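Local coordinates for acyl-CoA-binding domain-containing protein 1 (PDB 5H3G) that binds medium- and long-chain acyl-CoA esters with high affinity and may take part in phospholipid biosynthesis, at residues 44-49 with 58-63. Residues are numbered along the deposited sequence; the frame is centred on the assembly and turned at random.
Sequences VNTARP and AKWDAW
Trp60 lies under the backbone of Arg48, whose CA stands 3.4 Å from the centroid of the six-membered ring and only 7° off its normal, a CH-pi contact centred on the face. Pro49 covers the five-membered ring on the same face, with its CD 3.3 Å from CG of Trp60. At the ring edge, NE1 of Trp60 divides its proton between Thr46 OG1, at 3.0 Å, and Thr46 O. The latter lies 3.2 Å from NE1; both bonds are strongly bent and weak. The indole reaches the loop because its CG is anti to the backbone N (chi1 -172°).

Beyond the ring, Arg48 runs out extended and grips Asp61 side-on: NE meets OD1 and NH2 meets OD2, each at 2.9 Å, although the guanidinium and carboxylate planes are 43° apart. At the far end Val44 sets its CB over the five-membered ring of Trp63, 3.6 Å from the centroid, while its CG2 touches Trp60. A water joins Val44 N to Trp63 O.

Outside the two segments, Gly42 O accepts from Trp63 NE1, Arg55 NH2 donates to Ala47 O, and Trp63 rests on Lys37 and Val41 of helix 26-41. Replacing Trp60 with alanine would probably open a gap beneath Arg48 and Pro49 and leave Thr46 without its indole donor.

In the four-helix ACBP fold, this contact ties the loop after helix 26-41 to short helix 57-64, which carries Lys59, probably an acyl-CoA-binding residue as in relatives. Ring-face packing combined with a surface salt bridge is consistent with the loop being anchored there.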
# COMPACT_ATOMS: atom_id res chain seq x y z
N VAL A 44 10.58 -7.53 0.93
CA VAL A 44 11.45 -6.70 1.75
C VAL A 44 12.81 -7.37 1.87
O VAL A 44 12.91 -8.57 2.15
CB VAL A 44 10.81 -6.42 3.12
CG1 VAL A 44 10.54 -7.71 3.88
CG2 VAL A 44 11.70 -5.49 3.93
N ASN A 45 13.86 -6.58 1.66
CA ASN A 45 15.23 -7.05 1.55
C ASN A 45 16.12 -6.44 2.63
O ASN A 45 17.29 -6.15 2.39
CB ASN A 45 15.80 -6.72 0.17
CG ASN A 45 15.79 -5.22 -0.12
OD1 ASN A 45 14.84 -4.51 0.21
ND2 ASN A 45 16.87 -4.73 -0.73
N THR A 46 15.56 -6.23 3.82
CA THR A 46 16.32 -5.72 4.96
C THR A 46 15.85 -6.43 6.22
O THR A 46 14.81 -7.10 6.24
CB THR A 46 16.18 -4.20 5.12
OG1 THR A 46 14.80 -3.82 5.00
CG2 THR A 46 16.98 -3.48 4.07
N ALA A 47 16.64 -6.28 7.28
CA ALA A 47 16.27 -6.85 8.57
C ALA A 47 15.33 -5.91 9.31
O ALA A 47 15.36 -4.69 9.11
CB ALA A 47 17.51 -7.12 9.42
N ARG A 48 14.50 -6.49 10.16
CA ARG A 48 13.51 -5.72 10.89
C ARG A 48 14.18 -4.63 11.71
O ARG A 48 15.13 -4.92 12.45
CB ARG A 48 12.69 -6.63 11.80
CG ARG A 48 11.54 -5.92 12.47
CD ARG A 48 10.84 -6.84 13.44
NE ARG A 48 9.54 -6.33 13.81
CZ ARG A 48 8.84 -6.75 14.86
NH1 ARG A 48 9.34 -7.70 15.64
NH2 ARG A 48 7.65 -6.23 15.12
N PRO A 49 13.74 -3.38 11.61
CA PRO A 49 14.35 -2.32 12.43
C PRO A 49 14.13 -2.59 13.91
O PRO A 49 13.05 -3.03 14.32
CB PRO A 49 13.63 -1.05 11.97
CG PRO A 49 13.02 -1.40 10.64
CD PRO A 49 12.69 -2.85 10.72
N ALA A 58 7.18 0.18 12.02
CA ALA A 58 5.81 -0.07 11.57
C ALA A 58 5.73 -0.21 10.06
O ALA A 58 5.02 -1.10 9.56
CB ALA A 58 4.89 1.06 12.06
N LYS A 59 6.41 0.66 9.31
CA LYS A 59 6.43 0.54 7.85
C LYS A 59 7.08 -0.76 7.41
O LYS A 59 6.56 -1.47 6.55
CB LYS A 59 7.16 1.74 7.23
CG LYS A 59 6.34 3.01 7.20
CD LYS A 59 7.11 4.16 6.54
CE LYS A 59 6.18 5.31 6.19
NZ LYS A 59 6.90 6.49 5.62
N TRP A 60 8.24 -1.09 7.99
CA TRP A 60 8.90 -2.33 7.62
C TRP A 60 8.00 -3.53 7.90
O TRP A 60 7.86 -4.43 7.06
CB TRP A 60 10.22 -2.45 8.37
CG TRP A 60 11.08 -3.60 7.94
CD1 TRP A 60 12.16 -3.55 7.10
CD2 TRP A 60 10.96 -4.97 8.34
NE1 TRP A 60 12.70 -4.79 6.95
CE2 TRP A 60 11.99 -5.69 7.70
CE3 TRP A 60 10.07 -5.67 9.18
CZ2 TRP A 60 12.16 -7.07 7.86
CZ3 TRP A 60 10.25 -7.03 9.35
CH2 TRP A 60 11.28 -7.72 8.69
N ASP A 61 7.34 -3.53 9.06
CA ASP A 61 6.43 -4.62 9.41
C ASP A 61 5.29 -4.74 8.41
O ASP A 61 4.87 -5.85 8.07
CB ASP A 61 5.88 -4.42 10.82
CG ASP A 61 6.88 -4.79 11.91
OD1 ASP A 61 7.92 -5.42 11.62
OD2 ASP A 61 6.62 -4.45 13.08
N ALA A 62 4.76 -3.61 7.94
CA ALA A 62 3.66 -3.67 6.98
C ALA A 62 4.13 -4.31 5.68
O ALA A 62 3.37 -5.03 5.02
CB ALA A 62 3.10 -2.27 6.73
N TRP A 63 5.37 -4.04 5.29
CA TRP A 63 5.91 -4.60 4.05
C TRP A 63 6.22 -6.08 4.24
O TRP A 63 5.87 -6.91 3.40
CB TRP A 63 7.15 -3.79 3.67
CG TRP A 63 7.81 -4.11 2.39
CD1 TRP A 63 7.39 -4.96 1.41
CD2 TRP A 63 9.05 -3.55 1.93
NE1 TRP A 63 8.31 -4.98 0.37
CE2 TRP A 63 9.33 -4.12 0.68
CE3 TRP A 63 9.94 -2.62 2.47
CZ2 TRP A 63 10.48 -3.78 -0.05
CZ3 TRP A 63 11.08 -2.30 1.76
CH2 TRP A 63 11.33 -2.88 0.51
O HOH W 1 7.88 -8.27 1.81